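Local coordinates for protein amino Transferase (Eubacterium rectale, PDB 3ELE) that probably transfers amino groups between amino acids and keto acids with the help of bound pyridoxal-5'-phosphate, as class I and II aminotransferases do, at residues 80-88 against 293-301; 159-169 against 193-204. All blocks are in the same frame, centred on the assembly; numbering follows the deposited sequence. Where two conformers were deposited one is given.

Contact 1: 80-88 against 293-301. With EDO (1,2-ethanediol), chain F.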
loop_
_atom_site.group_PDB
_atom_site.type_symbol
_atom_site.label_atom_id
_atom_site.label_comp_id
_atom_site.label_asym_id
_atom_site.label_seq_id
_atom_site.Cartn_x
_atom_site.Cartn_y
_atom_site.Cartn_z
ATOM N N GLU A 80 -12.905 -9.159 -12.981
ATOM C CA GLU A 80 -13.673 -8.232 -13.831
ATOM C C GLU A 80 -12.911 -6.936 -14.125
ATOM O O GLU A 80 -13.007 -6.379 -15.229
ATOM C CB GLU A 80 -15.044 -7.910 -13.225
ATOM C CG GLU A 80 -15.991 -9.121 -13.112
ATOM C CD GLU A 80 -15.847 -9.962 -11.821
ATOM O OE1 GLU A 80 -15.015 -9.655 -10.906
ATOM O OE2 GLU A 80 -16.606 -10.949 -11.732
ATOM N N THR A 81 -12.163 -6.468 -13.124
ATOM C CA THR A 81 -11.305 -5.302 -13.261
ATOM C C THR A 81 -10.120 -5.627 -14.183
ATOM O O THR A 81 -9.863 -4.897 -15.144
ATOM C CB THR A 81 -10.861 -4.779 -11.894
ATOM O OG1 THR A 81 -12.041 -4.374 -11.180
ATOM C CG2 THR A 81 -9.885 -3.587 -12.040
ATOM N N ARG A 82 -9.425 -6.723 -13.888
ATOM C CA ARG A 82 -8.292 -7.177 -14.697
ATOM C C ARG A 82 -8.697 -7.498 -16.149
ATOM O O ARG A 82 -7.990 -7.092 -17.090
ATOM C CB ARG A 82 -7.610 -8.373 -14.030
ATOM C CG ARG A 82 -6.913 -7.974 -12.762
ATOM C CD ARG A 82 -6.226 -9.096 -12.090
ATOM N NE ARG A 82 -7.152 -10.071 -11.503
ATOM C CZ ARG A 82 -7.254 -11.373 -11.810
ATOM N NH1 ARG A 82 -6.493 -11.965 -12.717
ATOM N NH2 ARG A 82 -8.147 -12.115 -11.167
ATOM N N ALA A 83 -9.833 -8.191 -16.312
ATOM C CA ALA A 83 -10.412 -8.513 -17.642
ATOM C C ALA A 83 -10.686 -7.265 -18.476
ATOM O O ALA A 83 -10.297 -7.217 -19.630
ATOM C CB ALA A 83 -11.699 -9.349 -17.502
ATOM N N ALA A 84 -11.315 -6.257 -17.862
ATOM C CA ALA A 84 -11.618 -4.951 -18.496
ATOM C C ALA A 84 -10.374 -4.194 -18.981
ATOM O O ALA A 84 -10.416 -3.558 -20.041
ATOM C CB ALA A 84 -12.406 -4.063 -17.538
ATOM N N ILE A 85 -9.285 -4.262 -18.205
ATOM C CA ILE A 85 -7.992 -3.638 -18.586
ATOM C C ILE A 85 -7.331 -4.454 -19.707
ATOM O O ILE A 85 -6.875 -3.869 -20.674
ATOM C CB ILE A 85 -7.020 -3.517 -17.404
ATOM C CG1 ILE A 85 -7.578 -2.562 -16.358
ATOM C CG2 ILE A 85 -5.591 -3.035 -17.857
ATOM C CD1 ILE A 85 -6.794 -2.562 -15.048
ATOM N N ALA A 86 -7.280 -5.784 -19.578
ATOM C CA ALA A 86 -6.694 -6.643 -20.633
ATOM C C ALA A 86 -7.365 -6.382 -21.988
ATOM O O ALA A 86 -6.673 -6.160 -22.986
ATOM C CB ALA A 86 -6.801 -8.119 -20.262
ATOM N N GLU A 87 -8.707 -6.342 -21.986
ATOM C CA GLU A 87 -9.516 -6.105 -23.195
ATOM C C GLU A 87 -9.347 -4.692 -23.791
ATOM O O GLU A 87 -9.333 -4.540 -25.017
ATOM C CB GLU A 87 -11.001 -6.412 -22.920
ATOM C CG GLU A 87 -11.261 -7.922 -22.645
ATOM C CD GLU A 87 -12.641 -8.233 -22.023
ATOM O OE1 GLU A 87 -13.522 -7.332 -21.981
ATOM O OE2 GLU A 87 -12.847 -9.397 -21.579
ATOM N N PHE A 88 -9.263 -3.679 -22.924
ATOM C CA PHE A 88 -8.996 -2.296 -23.341
ATOM C C PHE A 88 -7.603 -2.174 -23.989
ATOM O O PHE A 88 -7.460 -1.500 -25.001
ATOM C CB PHE A 88 -9.121 -1.297 -22.166
ATOM C CG PHE A 88 -8.571 0.080 -22.482
ATOM C CD1 PHE A 88 -9.286 0.960 -23.292
ATOM C CD2 PHE A 88 -7.308 0.460 -22.030
ATOM C CE1 PHE A 88 -8.758 2.218 -23.638
ATOM C CE2 PHE A 88 -6.768 1.711 -22.362
ATOM C CZ PHE A 88 -7.486 2.591 -23.165
ATOM N N GLN A 293 -11.391 -0.397 -7.854
ATOM C CA GLN A 293 -11.318 -1.529 -8.799
ATOM C C GLN A 293 -12.614 -1.681 -9.585
ATOM O O GLN A 293 -12.580 -1.819 -10.804
ATOM C CB GLN A 293 -11.036 -2.863 -8.106
ATOM C CG GLN A 293 -9.653 -2.998 -7.481
ATOM C CD GLN A 293 -9.334 -4.439 -7.115
ATOM O OE1 GLN A 293 -9.496 -5.332 -7.943
ATOM N NE2 GLN A 293 -8.854 -4.670 -5.884
ATOM N N LYS A 294 -13.748 -1.636 -8.874
ATOM C CA LYS A 294 -15.068 -1.777 -9.488
ATOM C C LYS A 294 -15.395 -0.581 -10.392
ATOM O O LYS A 294 -15.970 -0.763 -11.465
ATOM C CB LYS A 294 -16.150 -2.074 -8.433
ATOM C CG LYS A 294 -15.836 -3.388 -7.656
ATOM C CD LYS A 294 -16.926 -3.801 -6.704
ATOM C CE LYS A 294 -16.417 -4.656 -5.545
ATOM N NZ LYS A 294 -15.485 -5.767 -5.901
HETATM N N MSE A 295 -14.979 0.616 -9.973
HETATM C CA MSE A 295 -15.180 1.850 -10.758
HETATM C C MSE A 295 -14.395 1.832 -12.084
HETATM O O MSE A 295 -14.914 2.276 -13.118
HETATM C CB MSE A 295 -14.823 3.090 -9.903
HETATM C CG MSE A 295 -14.825 4.456 -10.610
HETATM SE SE MSE A 295 -13.200 4.902 -11.600
HETATM C CE MSE A 295 -11.924 4.901 -10.177
ATOM N N ILE A 296 -13.147 1.352 -12.043
ATOM C CA ILE A 296 -12.255 1.282 -13.230
ATOM C C ILE A 296 -12.841 0.451 -14.399
ATOM O O ILE A 296 -12.551 0.745 -15.568
ATOM C CB ILE A 296 -10.766 0.841 -12.837
ATOM C CG1 ILE A 296 -9.864 2.062 -12.580
ATOM C CG2 ILE A 296 -10.065 0.031 -13.907
ATOM C CD1 ILE A 296 -9.911 2.558 -11.220
ATOM N N VAL A 297 -13.680 -0.542 -14.075
ATOM C CA VAL A 297 -14.365 -1.382 -15.065
ATOM C C VAL A 297 -15.127 -0.535 -16.100
ATOM O O VAL A 297 -15.112 -0.866 -17.290
ATOM C CB VAL A 297 -15.341 -2.396 -14.379
ATOM C CG1 VAL A 297 -16.177 -3.203 -15.410
ATOM C CG2 VAL A 297 -14.573 -3.333 -13.477
ATOM N N LYS A 298 -15.739 0.564 -15.636
ATOM C CA LYS A 298 -16.520 1.484 -16.461
ATOM C C LYS A 298 -15.796 2.750 -16.983
ATOM O O LYS A 298 -16.433 3.571 -17.665
ATOM C CB LYS A 298 -17.792 1.883 -15.686
ATOM C CG LYS A 298 -18.563 0.652 -15.181
ATOM C CD LYS A 298 -20.050 0.881 -15.014
ATOM C CE LYS A 298 -20.781 -0.430 -14.660
ATOM N NZ LYS A 298 -20.645 -1.505 -15.712
ATOM N N CYS A 299 -14.488 2.868 -16.714
ATOM C CA CYS A 299 -13.665 4.040 -17.070
ATOM C C CYS A 299 -12.482 3.755 -17.995
ATOM O O CYS A 299 -11.544 4.556 -18.079
ATOM C CB CYS A 299 -13.151 4.679 -15.778
ATOM S SG CYS A 299 -14.478 5.264 -14.767
ATOM N N GLN A 300 -12.540 2.642 -18.722
ATOM C CA GLN A 300 -11.464 2.254 -19.639
ATOM C C GLN A 300 -11.526 3.187 -20.835
ATOM O O GLN A 300 -12.575 3.319 -21.432
ATOM C CB GLN A 300 -11.627 0.796 -20.079
ATOM C CG GLN A 300 -11.520 -0.195 -18.938
ATOM C CD GLN A 300 -10.178 -0.116 -18.273
ATOM O OE1 GLN A 300 -9.144 -0.178 -18.944
ATOM N NE2 GLN A 300 -10.176 0.106 -16.963
ATOM N N GLY A 301 -10.419 3.868 -21.134
ATOM C CA GLY A 301 -10.346 4.841 -22.225
ATOM C C GLY A 301 -10.620 6.268 -21.769
ATOM O O GLY A 301 -10.161 7.203 -22.419
HETATM C C1 EDO F . -6.839 4.252 -19.478
HETATM O O1 EDO F . -8.126 3.649 -19.325
HETATM C C2 EDO F . -6.944 5.241 -20.622
HETATM O O2 EDO F . -7.597 6.429 -20.171
#
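Thr81 and Val297 bring the two backbones to 5.3 Å between CA atoms, and one further approach, Phe88 to Gln300, lies near the far end of the segments. Within the fold type I architecture expected of this aminotransferase family, helix 79-93 here receives part of helix 290-296 and the type I beta turn from Ile296 to Cys299. The case illustrates how one polar bond across an interface and another within a segment can fix the path of a chain. Thr81 OG1 donates to Gln293 O at 2.6 Å, coming from above the carbonyl plane; with chi1 at -62° the hydroxyl stands beside the Thr81 backbone N, and CG2, the other branch, leans on Ile296 CG2. Val297 CG2 closes on the same hydroxyl, and Ala84 CB sits 4.1 Å from Val297 CA. Met104 of strand 102-105 touches Thr81, Ile85 and Gln293, which ties the contact to the large sheet. Gln300 folds back at chi2 (-61°), and its NE2 grips Ile296 O at 2.8 Å; Cys299 N reaches that oxygen from the opposite face of the carbonyl, giving it two donors. The Gln300 side chain crosses that of Ile85 at about a right angle, and its amide plane is turned 74° from the Phe88 ring, with OE1 3.4 Å from Phe88 CB. Gly301 brings its CA to 3.4 Å from Phe88 CE1. Over one face of that ring lies an ethanediol, probably from the crystallisation liquor, whose O1 accepts an almost straight 2.9 Å hydrogen bond from Gly301 N.

Contact 2: 159-169 against 193-204; sequences QIDFDALEERI and TIKKLSDLLEKK
Phe162 is the principal bump of this interface, a knob set into a hole formed by Thr193, Lys196, Leu197 and Leu200. The setting is an alpha/beta one: helix 191-208 belongs to the beta-alpha-beta crossover from strand 173-178 to strand 213-217, and the axes of its segment 193-204 and of the short helix 162-167 run nearly parallel, 23° apart, approaching to 11.2 Å. Lys196 CB lies over one face of the Phe162 ring in a CH-pi contact, 3.9 Å from the centroid, while Ile160 CB sits above the other face. Leu200 CD2 and Thr193 O come in at the ring edge. Deeper, Leu165 CD2 meets Leu197 CD1 at 3.6 Å, and Leu165 reaches strands 126-130 and 147-151 beyond. Ile169 supplies the next bump, its CD1 pushing against Leu201 CD2 and its CG2 against the folded aliphatic chain of Lys204. Gln159 fastens the opening end: its OE1 accepts from Thr193 OG1 at 2.5 Å, in the carbonyl plane on a lone pair, and also takes Ser190 N. Near the other end, Glu166 extends from a CG anti to the backbone N (chi1 -176°) across Leu200 CD1, and its OE2 meets Lys203 NZ at 2.8 Å from above the carboxylate plane in a salt bridge. Cut back to an alanine, this position is likely to leave Lys203 without its mate and open a gap over Leu200 CD1. Lys204 NZ, paired with Glu207, also gives a hydrogen bond to a water, which in turn donates to Glu166 O at 2.6 Å and to Ile169 O at 2.8 Å.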
loop_
_atom_site.group_PDB
_atom_site.type_symbol
_atom_site.label_atom_id
_atom_site.label_comp_id
_atom_site.label_asym_id
_atom_site.label_seq_id
_atom_site.Cartn_x
_atom_site.Cartn_y
_atom_site.Cartn_z
ATOM N N GLN A 159 16.392 11.429 -25.636
ATOM C CA GLN A 159 16.111 10.042 -25.949
ATOM C C GLN A 159 17.118 9.267 -25.064
ATOM O O GLN A 159 17.239 9.582 -23.870
ATOM C CB GLN A 159 16.220 9.783 -27.461
ATOM C CG GLN A 159 15.198 10.554 -28.312
ATOM C CD GLN A 159 13.760 10.017 -28.205
ATOM O OE1 GLN A 159 13.503 8.801 -28.362
ATOM N NE2 GLN A 159 12.810 10.933 -28.005
ATOM N N ILE A 160 17.844 8.300 -25.610
ATOM C CA ILE A 160 18.797 7.508 -24.826
ATOM C C ILE A 160 20.155 7.575 -25.491
ATOM O O ILE A 160 20.251 7.444 -26.697
ATOM C CB ILE A 160 18.340 6.032 -24.713
ATOM C CG1 ILE A 160 16.955 5.957 -24.022
ATOM C CG2 ILE A 160 19.394 5.190 -23.965
ATOM C CD1 ILE A 160 16.408 4.540 -23.802
ATOM N N ASP A 161 21.194 7.809 -24.684
ATOM C CA ASP A 161 22.584 7.726 -25.145
ATOM C C ASP A 161 22.893 6.229 -25.026
ATOM O O ASP A 161 23.271 5.747 -23.948
ATOM C CB ASP A 161 23.493 8.589 -24.259
ATOM C CG ASP A 161 24.966 8.494 -24.624
ATOM O OD1 ASP A 161 25.430 7.514 -25.276
ATOM O OD2 ASP A 161 25.688 9.397 -24.180
ATOM N N PHE A 162 22.717 5.502 -26.129
ATOM C CA PHE A 162 22.935 4.042 -26.150
ATOM C C PHE A 162 24.353 3.582 -25.856
ATOM O O PHE A 162 24.518 2.496 -25.301
ATOM C CB PHE A 162 22.398 3.406 -27.436
ATOM C CG PHE A 162 20.902 3.462 -27.536
ATOM C CD1 PHE A 162 20.106 2.654 -26.703
ATOM C CD2 PHE A 162 20.278 4.358 -28.411
ATOM C CE1 PHE A 162 18.717 2.714 -26.757
ATOM C CE2 PHE A 162 18.884 4.429 -28.472
ATOM C CZ PHE A 162 18.101 3.604 -27.651
ATOM N N ASP A 163 25.355 4.397 -26.202
ATOM C CA ASP A 163 26.762 4.092 -25.868
ATOM C C ASP A 163 26.958 4.105 -24.340
ATOM O O ASP A 163 27.475 3.120 -23.764
ATOM C CB ASP A 163 27.737 5.064 -26.560
ATOM C CG ASP A 163 27.877 4.803 -28.081
ATOM O OD1 ASP A 163 27.239 3.877 -28.623
ATOM O OD2 ASP A 163 28.655 5.530 -28.745
ATOM N N ALA A 164 26.500 5.194 -23.710
ATOM C CA ALA A 164 26.546 5.365 -22.255
ATOM C C ALA A 164 25.756 4.242 -21.574
ATOM O O ALA A 164 26.261 3.632 -20.639
ATOM C CB ALA A 164 25.981 6.750 -21.835
ATOM N N LEU A 165 24.559 3.923 -22.084
ATOM C CA LEU A 165 23.732 2.847 -21.503
ATOM C C LEU A 165 24.440 1.505 -21.573
ATOM O O LEU A 165 24.570 0.853 -20.547
ATOM C CB LEU A 165 22.341 2.732 -22.144
ATOM C CG LEU A 165 21.437 1.541 -21.754
ATOM C CD1 LEU A 165 21.319 1.355 -20.217
ATOM C CD2 LEU A 165 20.072 1.684 -22.415
ATOM N N GLU A 166 24.891 1.122 -22.773
ATOM C CA GLU A 166 25.582 -0.153 -22.996
ATOM C C GLU A 166 26.803 -0.338 -22.087
ATOM O O GLU A 166 27.057 -1.443 -21.599
ATOM C CB GLU A 166 26.000 -0.294 -24.471
ATOM C CG GLU A 166 26.631 -1.657 -24.785
ATOM C CD GLU A 166 26.816 -1.960 -26.257
ATOM O OE1 GLU A 166 26.505 -1.115 -27.120
ATOM O OE2 GLU A 166 27.285 -3.082 -26.541
ATOM N N GLU A 167 27.550 0.747 -21.890
ATOM C CA GLU A 167 28.744 0.774 -21.032
ATOM C C GLU A 167 28.406 0.520 -19.547
ATOM O O GLU A 167 29.219 -0.050 -18.824
ATOM C CB GLU A 167 29.476 2.115 -21.219
ATOM C CG GLU A 167 30.856 2.223 -20.590
ATOM C CD GLU A 167 31.494 3.619 -20.730
ATOM O OE1 GLU A 167 30.947 4.511 -21.433
ATOM O OE2 GLU A 167 32.569 3.820 -20.119
ATOM N N ARG A 168 27.205 0.911 -19.111
ATOM C CA ARG A 168 26.740 0.701 -17.710
ATOM C C ARG A 168 25.986 -0.619 -17.465
ATOM O O ARG A 168 25.585 -0.890 -16.333
ATOM C CB ARG A 168 25.902 1.897 -17.259
ATOM C CG ARG A 168 26.749 3.135 -17.081
ATOM C CD ARG A 168 25.953 4.390 -17.067
ATOM N NE ARG A 168 26.805 5.551 -16.778
ATOM C CZ ARG A 168 27.659 6.124 -17.631
ATOM N NH1 ARG A 168 27.831 5.672 -18.873
ATOM N NH2 ARG A 168 28.366 7.182 -17.227
ATOM N N ILE A 169 25.775 -1.416 -18.517
ATOM C CA ILE A 169 25.142 -2.727 -18.410
ATOM C C ILE A 169 26.261 -3.721 -18.085
ATOM O O ILE A 169 27.295 -3.711 -18.748
ATOM C CB ILE A 169 24.450 -3.165 -19.727
ATOM C CG1 ILE A 169 23.207 -2.323 -20.018
ATOM C CG2 ILE A 169 24.043 -4.652 -19.660
ATOM C CD1 ILE A 169 22.660 -2.540 -21.420
ATOM N N THR A 193 13.825 4.483 -30.806
ATOM C CA THR A 193 14.486 4.418 -29.491
ATOM C C THR A 193 14.110 3.134 -28.736
ATOM O O THR A 193 14.988 2.448 -28.208
ATOM C CB THR A 193 14.147 5.662 -28.654
ATOM O OG1 THR A 193 14.699 6.802 -29.307
ATOM C CG2 THR A 193 14.704 5.578 -27.254
ATOM N N ILE A 194 12.814 2.801 -28.739
ATOM C CA ILE A 194 12.298 1.591 -28.094
ATOM C C ILE A 194 12.873 0.328 -28.775
ATOM O O ILE A 194 13.242 -0.612 -28.070
ATOM C CB ILE A 194 10.725 1.581 -28.027
ATOM C CG1 ILE A 194 10.175 2.775 -27.186
ATOM C CG2 ILE A 194 10.193 0.237 -27.490
ATOM C CD1 ILE A 194 10.626 2.820 -25.680
ATOM N N LYS A 195 12.983 0.328 -30.112
ATOM C CA LYS A 195 13.569 -0.803 -30.869
ATOM C C LYS A 195 15.074 -0.979 -30.586
ATOM O O LYS A 195 15.510 -2.101 -30.364
ATOM C CB LYS A 195 13.335 -0.670 -32.386
ATOM C CG LYS A 195 11.895 -0.939 -32.819
ATOM C CD LYS A 195 11.573 -0.416 -34.216
ATOM C CE LYS A 195 12.295 -1.132 -35.327
ATOM N NZ LYS A 195 11.939 -0.546 -36.682
ATOM N N LYS A 196 15.849 0.110 -30.598
ATOM C CA LYS A 196 17.308 0.035 -30.291
ATOM C C LYS A 196 17.553 -0.471 -28.866
ATOM O O LYS A 196 18.455 -1.274 -28.649
ATOM C CB LYS A 196 18.030 1.378 -30.484
ATOM C CG LYS A 196 18.151 1.834 -31.929
ATOM C CD LYS A 196 19.030 3.102 -32.097
ATOM C CE LYS A 196 20.536 2.786 -31.849
ATOM N NZ LYS A 196 21.507 3.843 -32.301
ATOM N N LEU A 197 16.742 0.018 -27.918
ATOM C CA LEU A 197 16.775 -0.407 -26.510
ATOM C C LEU A 197 16.499 -1.886 -26.403
ATOM O O LEU A 197 17.227 -2.605 -25.719
ATOM C CB LEU A 197 15.713 0.331 -25.675
ATOM C CG LEU A 197 15.632 0.009 -24.176
ATOM C CD1 LEU A 197 16.862 0.528 -23.500
ATOM C CD2 LEU A 197 14.370 0.620 -23.570
ATOM N N SER A 198 15.438 -2.328 -27.083
ATOM C CA SER A 198 15.044 -3.731 -27.077
ATOM C C SER A 198 16.129 -4.624 -27.666
ATOM O O SER A 198 16.452 -5.634 -27.068
ATOM C CB SER A 198 13.719 -3.916 -27.785
ATOM O OG SER A 198 12.743 -3.100 -27.149
ATOM N N ASP A 199 16.729 -4.210 -28.780
ATOM C CA ASP A 199 17.840 -4.976 -29.388
ATOM C C ASP A 199 19.074 -5.046 -28.484
ATOM O O ASP A 199 19.683 -6.102 -28.366
ATOM C CB ASP A 199 18.255 -4.401 -30.751
ATOM C CG ASP A 199 17.150 -4.486 -31.805
ATOM O OD1 ASP A 199 16.220 -5.324 -31.682
ATOM O OD2 ASP A 199 17.232 -3.704 -32.775
ATOM N N LEU A 200 19.422 -3.928 -27.854
ATOM C CA LEU A 200 20.567 -3.840 -26.941
ATOM C C LEU A 200 20.394 -4.766 -25.738
ATOM O O LEU A 200 21.291 -5.548 -25.424
ATOM C CB LEU A 200 20.779 -2.389 -26.462
ATOM C CG LEU A 200 21.909 -2.090 -25.455
ATOM C CD1 LEU A 200 23.289 -2.487 -25.992
ATOM C CD2 LEU A 200 21.845 -0.608 -25.058
ATOM N N LEU A 201 19.243 -4.671 -25.080
ATOM C CA LEU A 201 18.949 -5.476 -23.890
ATOM C C LEU A 201 18.809 -6.960 -24.183
ATOM O O LEU A 201 19.276 -7.791 -23.384
ATOM C CB LEU A 201 17.732 -4.919 -23.139
ATOM C CG LEU A 201 17.857 -3.498 -22.569
ATOM C CD1 LEU A 201 16.629 -3.216 -21.687
ATOM C CD2 LEU A 201 19.127 -3.302 -21.779
ATOM N N GLU A 202 18.198 -7.301 -25.317
ATOM C CA GLU A 202 18.136 -8.707 -25.769
ATOM C C GLU A 202 19.566 -9.276 -25.954
ATOM O O GLU A 202 19.856 -10.390 -25.506
ATOM C CB GLU A 202 17.337 -8.818 -27.079
ATOM C CG GLU A 202 17.158 -10.236 -27.642
ATOM C CD GLU A 202 16.696 -10.238 -29.114
ATOM O OE1 GLU A 202 15.948 -9.315 -29.527
ATOM O OE2 GLU A 202 17.089 -11.160 -29.858
ATOM N N LYS A 203 20.430 -8.511 -26.625
ATOM C CA LYS A 203 21.839 -8.882 -26.858
ATOM C C LYS A 203 22.601 -9.027 -25.529
ATOM O O LYS A 203 23.259 -10.044 -25.323
ATOM C CB LYS A 203 22.515 -7.857 -27.798
ATOM C CG LYS A 203 24.040 -7.879 -27.921
ATOM C CD LYS A 203 24.550 -6.620 -28.653
ATOM C CE LYS A 203 25.867 -6.074 -28.083
ATOM N NZ LYS A 203 26.075 -4.648 -28.506
ATOM N N LYS A 204 22.501 -8.025 -24.640
ATOM C CA LYS A 204 23.177 -8.088 -23.312
ATOM C C LYS A 204 22.606 -9.167 -22.380
ATOM O O LYS A 204 23.355 -9.721 -21.577
ATOM C CB LYS A 204 23.194 -6.736 -22.605
ATOM C CG LYS A 204 23.922 -5.602 -23.351
ATOM C CD LYS A 204 25.421 -5.814 -23.561
ATOM C CE LYS A 204 26.211 -5.820 -22.291
ATOM N NZ LYS A 204 27.681 -5.796 -22.599
HETATM O O HOH W 1 28.739 -3.390 -21.140
#

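In the fold
Followed from the N terminus, the chain enters helix 79-93, which opens the long loop that contact 1 will close. It then builds strands 102-105, 126-130 and 147-151 of the seven-stranded sheet before reaching 159-169. Strand 173-178 follows, and helix 191-208 returns to close contact 2, a short loop nested wholly inside the longer one. Strands 213-217, 240-245 and 258-261 complete the sheet, and the chain comes back to 79-93 through 293-301. Contact 2 thus joins segment 159-169 to the crossover helix 191-208, whereas contact 1 joins helix 79-93 to the region of helix 290-296, reached after the sheet is complete. Their centres lie about 33 Å from each other, with no touch between them.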